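CRISPR-associated protein,CRISPR-associated endonuclease Cas9 (Corynebacterium diphtheriae, PDB 6JOO) is an RNA-guided DNA endonuclease of bacterial CRISPR immunity, binding crRNA and tracrRNA and requiring magnesium to cut target double-stranded DNA. Local coordinates at residues Y102-R107 with V127-I132; A177-Q181 with D208-E212; L371-M376 with E392-V396. All blocks are in the same frame, centred on the assembly; numbering follows the deposited sequence.

Interaction 1: residues Y102-R107 with V127-I132; sequences YPWKVR and VALRHI. With nucleotides of chain B.
OP1 of U44 of chain B is gripped from both helices: W104 NE1 donates to it at 2.8 Å and H131 NE2 at 3.0 Å. On the other side of the imidazole, R107 NH1 donates to H131 ND1 (3.1 Å, 156°), lying close to both the ring plane and the guanidinium plane. ND1 therefore accepts while NE2 donates, and the two bonds fix the turn of the ring. Its CE1 edge meets the indole face in a T-shaped stack, centroids 4.7 Å apart and planes at 73°. P103 CB covers one imidazole face as a CH-pi contact, 4.0 Å from the ring centroid. Helices 102-110 and 118-134, which cross at 113° in these segments, thus form a composite phosphate-binding surface for the RNA, in the first Cas9 part of the engineered fusion. The R107 chain bends at chi3, leaving its guanidinium layered between I132 CG1 on one face and W104 CZ3 on the opposite one; its NE forms a salt bridge with E212. Farther from the RNA, V127 CG1 packs on Y102 CE2 at 3.6 Å, and A128 CB on R107 CG at 3.7 Å.

Interaction 2: residues A177-Q181 with D208-E212; sequences ATVGQ and DYARE
E212, V179 and T178 carry this contact, in which the E212 side chain reaches from helix 206-219 to the first turn of helix 179-184. Its CG stands anti to the backbone N (chi1 163°) and the chain runs extended beyond it, which brings OE1 to the G180 amide. G180 N donates to OE1 at 2.9 Å, meeting the carboxylate from above its plane and at a bent N-H...O angle of 132°. V179 N also lies close to the same oxygen. On the way, the aliphatic part of E212 crosses T178 at about a right angle, with the two CB atoms 3.7 Å apart. T178 is the N-cap residue and forms a capping box with Q181: T178 N donates to Q181 OE1 at 2.8 Å, and the return bond from Q181 N to T178 OG1 is weak. V179 sets its CB against E212 OE1, past the end of the CD-OE1 bond, and extends CG1 toward the Y209 ring, 4.4 Å from CZ, while F158 of helix 156-169 also touches V179. Alongside, D208 OD1 takes R211 NH1 in a salt bridge through its anti lone pair, and D208 OD2 bonds S155. A buried carboxylate beside the amino end of a helix, E212 is probably stabilised as the anion by the G180 amide at OE1 and R107 at OE2.

Interaction 3: residues L371-M376 with E392-V396; sequences LEQHAM and EGAKV
E392 lies across L371, its carboxylate end against the leucine branch, where two successive helices of the Cas9 alpha-helical lobe domain pack together. Helices 370-380 and 391-402 are consecutive and joined by a loop, their segment axes 8.5 Å apart at closest approach and inclined at 60°. The two side chains cross at about a right angle: OE2 of E392 lies 3.4 Å from L371 CD2, and OE1 stands nearer L371 CG and the backbone. The E392 chain bends at chi2 (-108°), a turn that brings the carboxylate against L371 and the L371-E372 backbone. E372 also runs roughly perpendicular to E392, with the two carboxylate planes 60° apart. Their nearest charged oxygens, E372 OE2 and E392 OE1, are 5.4 Å apart, like charges that stay apart; E372 OE1 accepts from S369 N. A375 faces the second helix directly, its CB touching E392 CB at 4.1 Å and, about a right angle away, V396 CG2 at 3.9 Å, close to the backbone of G393. V396 splits its branches between two neighbours, CG2 going to A375 and CG1 to M376. M376, present as selenomethionine, bends at chi2 and is also touched by L361 and W365 of helix 359-367; its SE atom lies 3.4 Å from V396 CG1.

Interactions 1, 2 and 3 follow one another along the chain, each closing before the next opens, and all lie in the first Cas9 part of the engineered fusion. Interactions 1 and 2 have centres about 12 Å apart and form one helical cluster: helices 102-110, 118-134, 179-184 and 206-219 meet there. The R107 to E212 salt bridge joins them, and Y209 packs on I132. The phosphate-binding surface of interaction 1 is thereby backed by the helices of interaction 2. Interaction 3 stands apart in the alpha-helical lobe domain, its centre about 42 Å from that of interaction 1 and about 38 Å from that of interaction 2, its nearest atom about 12 Å from the bound nucleic acid.

Interaction 1: residues Y102-R107 with V127-I132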
loop_
_atom_site.group_PDB
_atom_site.type_symbol
_atom_site.label_atom_id
_atom_site.label_comp_id
_atom_site.label_asym_id
_atom_site.label_seq_id
_atom_site.Cartn_x
_atom_site.Cartn_y
_atom_site.Cartn_z
ATOM N N TYR A 102 40.934 -10.716 3.377
ATOM C CA TYR A 102 41.246 -12.104 3.042
ATOM C C TYR A 102 40.369 -12.683 1.936
ATOM O O TYR A 102 40.920 -13.355 1.046
ATOM C CB TYR A 102 41.171 -12.968 4.309
ATOM C CG TYR A 102 41.491 -14.433 4.090
ATOM C CD1 TYR A 102 42.802 -14.862 3.937
ATOM C CD2 TYR A 102 40.481 -15.386 4.049
ATOM C CE1 TYR A 102 43.099 -16.198 3.738
ATOM C CE2 TYR A 102 40.769 -16.724 3.851
ATOM C CZ TYR A 102 42.079 -17.124 3.696
ATOM O OH TYR A 102 42.367 -18.455 3.498
ATOM N N PRO A 103 39.044 -12.486 1.917
ATOM C CA PRO A 103 38.253 -13.050 0.811
ATOM C C PRO A 103 38.610 -12.475 -0.547
ATOM O O PRO A 103 38.543 -13.199 -1.546
ATOM C CB PRO A 103 36.809 -12.712 1.206
ATOM C CG PRO A 103 36.936 -11.550 2.116
ATOM C CD PRO A 103 38.171 -11.822 2.902
ATOM N N TRP A 104 38.991 -11.198 -0.619
ATOM C CA TRP A 104 39.378 -10.625 -1.904
ATOM C C TRP A 104 40.703 -11.201 -2.391
ATOM O O TRP A 104 40.874 -11.448 -3.590
ATOM C CB TRP A 104 39.461 -9.103 -1.808
ATOM C CG TRP A 104 38.128 -8.427 -1.829
ATOM C CD1 TRP A 104 37.459 -7.901 -0.763
ATOM C CD2 TRP A 104 37.296 -8.202 -2.975
ATOM N NE1 TRP A 104 36.265 -7.360 -1.172
ATOM C CE2 TRP A 104 36.140 -7.534 -2.526
ATOM C CE3 TRP A 104 37.416 -8.502 -4.335
ATOM C CZ2 TRP A 104 35.110 -7.159 -3.389
ATOM C CZ3 TRP A 104 36.392 -8.128 -5.191
ATOM C CH2 TRP A 104 35.255 -7.465 -4.715
ATOM N N LYS A 105 41.653 -11.416 -1.478
ATOM C CA LYS A 105 42.930 -12.008 -1.866
ATOM C C LYS A 105 42.746 -13.438 -2.359
ATOM O O LYS A 105 43.385 -13.856 -3.333
ATOM C CB LYS A 105 43.906 -11.956 -0.690
ATOM C CG LYS A 105 45.030 -12.984 -0.748
ATOM C CD LYS A 105 46.009 -12.700 -1.877
ATOM C CE LYS A 105 47.024 -13.822 -2.005
ATOM N NZ LYS A 105 47.936 -13.614 -3.162
ATOM N N VAL A 106 41.866 -14.199 -1.708
ATOM C CA VAL A 106 41.646 -15.588 -2.102
ATOM C C VAL A 106 40.982 -15.665 -3.471
ATOM O O VAL A 106 41.330 -16.521 -4.295
ATOM C CB VAL A 106 40.819 -16.318 -1.028
ATOM C CG1 VAL A 106 40.412 -17.690 -1.520
ATOM C CG2 VAL A 106 41.610 -16.430 0.263
ATOM N N ARG A 107 40.016 -14.782 -3.739
ATOM C CA ARG A 107 39.341 -14.797 -5.035
ATOM C C ARG A 107 40.303 -14.483 -6.173
ATOM O O ARG A 107 40.136 -14.997 -7.285
ATOM C CB ARG A 107 38.180 -13.801 -5.039
ATOM C CG ARG A 107 36.975 -14.240 -4.227
ATOM C CD ARG A 107 35.922 -13.144 -4.176
ATOM N NE ARG A 107 35.544 -12.677 -5.508
ATOM C CZ ARG A 107 34.669 -11.704 -5.736
ATOM N NH1 ARG A 107 34.078 -11.090 -4.720
ATOM N NH2 ARG A 107 34.382 -11.341 -6.978
ATOM N N VAL A 127 35.889 -20.166 1.168
ATOM C CA VAL A 127 35.977 -18.750 1.507
ATOM C C VAL A 127 35.581 -17.888 0.314
ATOM O O VAL A 127 34.847 -16.903 0.461
ATOM C CB VAL A 127 37.394 -18.415 2.011
ATOM C CG1 VAL A 127 37.624 -16.910 2.018
ATOM C CG2 VAL A 127 37.612 -18.999 3.400
ATOM N N ALA A 128 36.043 -18.247 -0.884
ATOM C CA ALA A 128 35.741 -17.432 -2.056
ATOM C C ALA A 128 34.279 -17.559 -2.461
ATOM O O ALA A 128 33.660 -16.574 -2.882
ATOM C CB ALA A 128 36.656 -17.817 -3.215
ATOM N N LEU A 129 33.706 -18.758 -2.338
ATOM C CA LEU A 129 32.320 -18.953 -2.756
ATOM C C LEU A 129 31.350 -18.213 -1.844
ATOM O O LEU A 129 30.401 -17.582 -2.326
ATOM C CB LEU A 129 31.982 -20.443 -2.798
ATOM C CG LEU A 129 32.526 -21.221 -3.996
ATOM C CD1 LEU A 129 32.009 -22.651 -3.976
ATOM C CD2 LEU A 129 32.154 -20.525 -5.297
ATOM N N ARG A 130 31.566 -18.278 -0.528
ATOM C CA ARG A 130 30.652 -17.607 0.391
ATOM C C ARG A 130 30.686 -16.094 0.216
ATOM O O ARG A 130 29.678 -15.421 0.461
ATOM C CB ARG A 130 30.977 -17.981 1.837
ATOM C CG ARG A 130 30.805 -19.457 2.162
ATOM C CD ARG A 130 31.078 -19.724 3.634
ATOM N NE ARG A 130 29.977 -19.280 4.482
ATOM C CZ ARG A 130 30.082 -19.053 5.788
ATOM N NH1 ARG A 130 31.249 -19.216 6.398
ATOM N NH2 ARG A 130 29.026 -18.653 6.481
ATOM N N HIS A 131 31.820 -15.541 -0.216
ATOM C CA HIS A 131 31.914 -14.094 -0.386
ATOM C C HIS A 131 31.172 -13.635 -1.636
ATOM O O HIS A 131 30.430 -12.646 -1.600
ATOM C CB HIS A 131 33.380 -13.664 -0.435
ATOM C CG HIS A 131 33.575 -12.180 -0.506
ATOM N ND1 HIS A 131 33.952 -11.533 -1.664
ATOM C CD2 HIS A 131 33.446 -11.217 0.437
ATOM C CE1 HIS A 131 34.048 -10.236 -1.431
ATOM N NE2 HIS A 131 33.746 -10.018 -0.163
ATOM N N ILE A 132 31.365 -14.337 -2.754
ATOM C CA ILE A 132 30.690 -13.968 -3.996
ATOM C C ILE A 132 29.178 -14.060 -3.843
ATOM O O ILE A 132 28.432 -13.297 -4.471
ATOM C CB ILE A 132 31.199 -14.850 -5.154
ATOM C CG1 ILE A 132 32.714 -14.705 -5.296
ATOM C CG2 ILE A 132 30.501 -14.495 -6.460
ATOM C CD1 ILE A 132 33.312 -15.560 -6.388
ATOM P P U B 44 33.967 -6.234 1.668
ATOM O OP1 U B 44 33.953 -7.091 0.458
ATOM O OP2 U B 44 33.012 -5.103 1.768
ATOM O "O5'" U B 44 33.782 -7.178 2.934
ATOM C "C5'" U B 44 34.617 -8.311 3.104
ATOM C "C4'" U B 44 34.471 -8.913 4.474
ATOM O "O4'" U B 44 34.898 -7.966 5.485
ATOM C "C3'" U B 44 33.058 -9.273 4.889
ATOM O "O3'" U B 44 32.622 -10.497 4.336
ATOM C "C2'" U B 44 33.153 -9.293 6.408
ATOM O "O2'" U B 44 33.735 -10.505 6.853
ATOM C "C1'" U B 44 34.151 -8.163 6.666
ATOM N N1 U B 44 33.492 -6.892 7.048
ATOM C C2 U B 44 33.046 -6.790 8.350
ATOM O O2 U B 44 33.162 -7.695 9.161
ATOM N N3 U B 44 32.452 -5.594 8.670
ATOM C C4 U B 44 32.261 -4.501 7.851
ATOM O O4 U B 44 31.707 -3.492 8.305
ATOM C C5 U B 44 32.757 -4.687 6.519
ATOM C C6 U B 44 33.342 -5.844 6.172
#

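Interaction 2: residues A177-Q181 with D208-E212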
loop_
_atom_site.group_PDB
_atom_site.type_symbol
_atom_site.label_atom_id
_atom_site.label_comp_id
_atom_site.label_asym_id
_atom_site.label_seq_id
_atom_site.Cartn_x
_atom_site.Cartn_y
_atom_site.Cartn_z
ATOM N N ALA A 177 40.571 -10.631 -17.040
ATOM C CA ALA A 177 40.670 -10.254 -15.638
ATOM C C ALA A 177 39.327 -10.470 -14.957
ATOM O O ALA A 177 38.298 -9.985 -15.438
ATOM C CB ALA A 177 41.111 -8.796 -15.490
ATOM N N THR A 178 39.338 -11.201 -13.846
ATOM C CA THR A 178 38.128 -11.395 -13.066
ATOM C C THR A 178 37.915 -10.210 -12.126
ATOM O O THR A 178 38.814 -9.397 -11.897
ATOM C CB THR A 178 38.196 -12.699 -12.269
ATOM O OG1 THR A 178 38.982 -12.504 -11.087
ATOM C CG2 THR A 178 38.827 -13.802 -13.109
ATOM N N VAL A 179 36.699 -10.120 -11.582
ATOM C CA VAL A 179 36.359 -9.013 -10.690
ATOM C C VAL A 179 37.278 -9.004 -9.475
ATOM O O VAL A 179 37.672 -7.939 -8.983
ATOM C CB VAL A 179 34.877 -9.096 -10.275
ATOM C CG1 VAL A 179 34.495 -7.912 -9.401
ATOM C CG2 VAL A 179 33.982 -9.177 -11.501
ATOM N N GLY A 180 37.649 -10.188 -8.986
ATOM C CA GLY A 180 38.447 -10.259 -7.774
ATOM C C GLY A 180 39.866 -9.755 -7.961
ATOM O O GLY A 180 40.394 -9.035 -7.108
ATOM N N GLN A 181 40.505 -10.119 -9.074
ATOM C CA GLN A 181 41.910 -9.784 -9.262
ATOM C C GLN A 181 42.131 -8.339 -9.697
ATOM O O GLN A 181 43.261 -7.849 -9.604
ATOM C CB GLN A 181 42.552 -10.746 -10.267
ATOM C CG GLN A 181 41.779 -10.920 -11.562
ATOM C CD GLN A 181 42.161 -12.192 -12.301
ATOM O OE1 GLN A 181 41.862 -12.350 -13.484
ATOM N NE2 GLN A 181 42.816 -13.109 -11.600
ATOM N N ASP A 208 28.997 -11.553 -15.038
ATOM C CA ASP A 208 30.379 -11.173 -14.766
ATOM C C ASP A 208 30.948 -11.975 -13.600
ATOM O O ASP A 208 32.106 -12.405 -13.641
ATOM C CB ASP A 208 30.468 -9.671 -14.487
ATOM C CG ASP A 208 29.945 -8.821 -15.642
ATOM O OD1 ASP A 208 29.979 -9.281 -16.805
ATOM O OD2 ASP A 208 29.501 -7.682 -15.380
ATOM N N TYR A 209 30.143 -12.196 -12.554
ATOM C CA TYR A 209 30.597 -12.997 -11.421
ATOM C C TYR A 209 30.677 -14.475 -11.777
ATOM O O TYR A 209 31.562 -15.182 -11.281
ATOM C CB TYR A 209 29.677 -12.788 -10.217
ATOM C CG TYR A 209 29.931 -11.487 -9.493
ATOM C CD1 TYR A 209 29.343 -10.304 -9.920
ATOM C CD2 TYR A 209 30.771 -11.440 -8.389
ATOM C CE1 TYR A 209 29.579 -9.114 -9.263
ATOM C CE2 TYR A 209 31.015 -10.258 -7.728
ATOM C CZ TYR A 209 30.417 -9.098 -8.170
ATOM O OH TYR A 209 30.653 -7.915 -7.515
ATOM N N ALA A 210 29.769 -14.958 -12.629
ATOM C CA ALA A 210 29.856 -16.340 -13.086
ATOM C C ALA A 210 31.134 -16.573 -13.880
ATOM O O ALA A 210 31.721 -17.661 -13.824
ATOM C CB ALA A 210 28.626 -16.691 -13.922
ATOM N N ARG A 211 31.586 -15.557 -14.620
ATOM C CA ARG A 211 32.832 -15.681 -15.368
ATOM C C ARG A 211 34.023 -15.808 -14.424
ATOM O O ARG A 211 34.949 -16.583 -14.684
ATOM C CB ARG A 211 33.001 -14.481 -16.304
ATOM C CG ARG A 211 33.583 -14.814 -17.677
ATOM C CD ARG A 211 33.591 -13.596 -18.600
ATOM N NE ARG A 211 32.277 -12.962 -18.683
ATOM C CZ ARG A 211 31.975 -11.785 -18.141
ATOM N NH1 ARG A 211 30.748 -11.293 -18.265
ATOM N NH2 ARG A 211 32.896 -11.097 -17.481
ATOM N N GLU A 212 34.011 -15.058 -13.316
ATOM C CA GLU A 212 35.070 -15.195 -12.321
ATOM C C GLU A 212 35.058 -16.582 -11.694
ATOM O O GLU A 212 36.117 -17.191 -11.496
ATOM C CB GLU A 212 34.930 -14.119 -11.242
ATOM C CG GLU A 212 35.709 -14.429 -9.968
ATOM C CD GLU A 212 35.869 -13.226 -9.060
ATOM O OE1 GLU A 212 35.532 -12.104 -9.489
ATOM O OE2 GLU A 212 36.336 -13.403 -7.915
#

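Interaction 3: residues L371-M376 with E392-V396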
loop_
_atom_site.group_PDB
_atom_site.type_symbol
_atom_site.label_atom_id
_atom_site.label_comp_id
_atom_site.label_asym_id
_atom_site.label_seq_id
_atom_site.Cartn_x
_atom_site.Cartn_y
_atom_site.Cartn_z
ATOM N N LEU A 371 -1.896 -31.066 -27.526
ATOM C CA LEU A 371 -2.041 -30.865 -26.088
ATOM C C LEU A 371 -0.680 -30.797 -25.402
ATOM O O LEU A 371 -0.497 -30.029 -24.450
ATOM C CB LEU A 371 -2.891 -31.986 -25.485
ATOM C CG LEU A 371 -3.347 -31.814 -24.033
ATOM C CD1 LEU A 371 -4.430 -30.751 -23.928
ATOM C CD2 LEU A 371 -3.822 -33.132 -23.427
ATOM N N GLU A 372 0.288 -31.592 -25.873
ATOM C CA GLU A 372 1.622 -31.584 -25.279
ATOM C C GLU A 372 2.319 -30.250 -25.506
ATOM O O GLU A 372 2.852 -29.644 -24.569
ATOM C CB GLU A 372 2.458 -32.732 -25.852
ATOM C CG GLU A 372 2.160 -34.104 -25.258
ATOM C CD GLU A 372 2.870 -35.230 -25.997
ATOM O OE1 GLU A 372 3.081 -35.103 -27.223
ATOM O OE2 GLU A 372 3.221 -36.240 -25.352
ATOM N N GLN A 373 2.329 -29.775 -26.754
ATOM C CA GLN A 373 2.955 -28.496 -27.057
ATOM C C GLN A 373 2.189 -27.324 -26.458
ATOM O O GLN A 373 2.741 -26.224 -26.360
ATOM C CB GLN A 373 3.097 -28.329 -28.572
ATOM C CG GLN A 373 1.796 -28.415 -29.350
ATOM C CD GLN A 373 2.023 -28.563 -30.843
ATOM O OE1 GLN A 373 1.236 -29.201 -31.543
ATOM N NE2 GLN A 373 3.101 -27.971 -31.339
ATOM N N HIS A 374 0.935 -27.535 -26.051
ATOM C CA HIS A 374 0.221 -26.504 -25.304
ATOM C C HIS A 374 0.898 -26.235 -23.965
ATOM O O HIS A 374 0.953 -25.087 -23.507
ATOM C CB HIS A 374 -1.240 -26.919 -25.105
ATOM C CG HIS A 374 -1.956 -26.153 -24.036
ATOM N ND1 HIS A 374 -1.902 -26.509 -22.704
ATOM C CD2 HIS A 374 -2.760 -25.066 -24.101
ATOM C CE1 HIS A 374 -2.631 -25.667 -21.995
ATOM N NE2 HIS A 374 -3.163 -24.781 -22.818
ATOM N N ALA A 375 1.428 -27.283 -23.328
ATOM C CA ALA A 375 2.148 -27.097 -22.073
ATOM C C ALA A 375 3.469 -26.373 -22.296
ATOM O O ALA A 375 3.924 -25.619 -21.427
ATOM C CB ALA A 375 2.381 -28.445 -21.393
HETATM N N MSE A 376 4.098 -26.590 -23.447
HETATM C CA MSE A 376 5.330 -25.895 -23.796
HETATM C C MSE A 376 5.105 -24.386 -23.859
HETATM O O MSE A 376 5.987 -23.600 -23.513
HETATM C CB MSE A 376 5.868 -26.410 -25.131
HETATM C CG MSE A 376 7.131 -25.725 -25.617
HETATM SE SE MSE A 376 8.626 -25.903 -24.383
HETATM C CE MSE A 376 10.050 -25.296 -25.562
ATOM N N GLU A 392 2.130 -34.114 -19.259
ATOM C CA GLU A 392 2.568 -33.210 -20.316
ATOM C C GLU A 392 3.682 -32.296 -19.825
ATOM O O GLU A 392 4.812 -32.341 -20.326
ATOM C CB GLU A 392 1.381 -32.386 -20.811
ATOM C CG GLU A 392 0.053 -33.101 -20.670
ATOM C CD GLU A 392 -0.498 -33.556 -22.002
ATOM O OE1 GLU A 392 -0.289 -32.839 -23.003
ATOM O OE2 GLU A 392 -1.130 -34.632 -22.050
ATOM N N GLY A 393 3.375 -31.468 -18.825
ATOM C CA GLY A 393 4.372 -30.558 -18.291
ATOM C C GLY A 393 5.603 -31.270 -17.765
ATOM O O GLY A 393 6.719 -30.760 -17.882
ATOM N N ALA A 394 5.422 -32.461 -17.186
ATOM C CA ALA A 394 6.575 -33.224 -16.722
ATOM C C ALA A 394 7.484 -33.599 -17.886
ATOM O O ALA A 394 8.713 -33.614 -17.747
ATOM C CB ALA A 394 6.119 -34.471 -15.963
ATOM N N LYS A 395 6.897 -33.886 -19.049
ATOM C CA LYS A 395 7.699 -34.154 -20.236
ATOM C C LYS A 395 8.427 -32.897 -20.693
ATOM O O LYS A 395 9.619 -32.941 -21.020
ATOM C CB LYS A 395 6.815 -34.705 -21.356
ATOM N N VAL A 396 7.724 -31.762 -20.717
ATOM C CA VAL A 396 8.371 -30.497 -21.059
ATOM C C VAL A 396 9.459 -30.175 -20.045
ATOM O O VAL A 396 10.552 -29.718 -20.399
ATOM C CB VAL A 396 7.333 -29.364 -21.143
ATOM C CG1 VAL A 396 7.909 -28.182 -21.902
ATOM C CG2 VAL A 396 6.039 -29.856 -21.781
#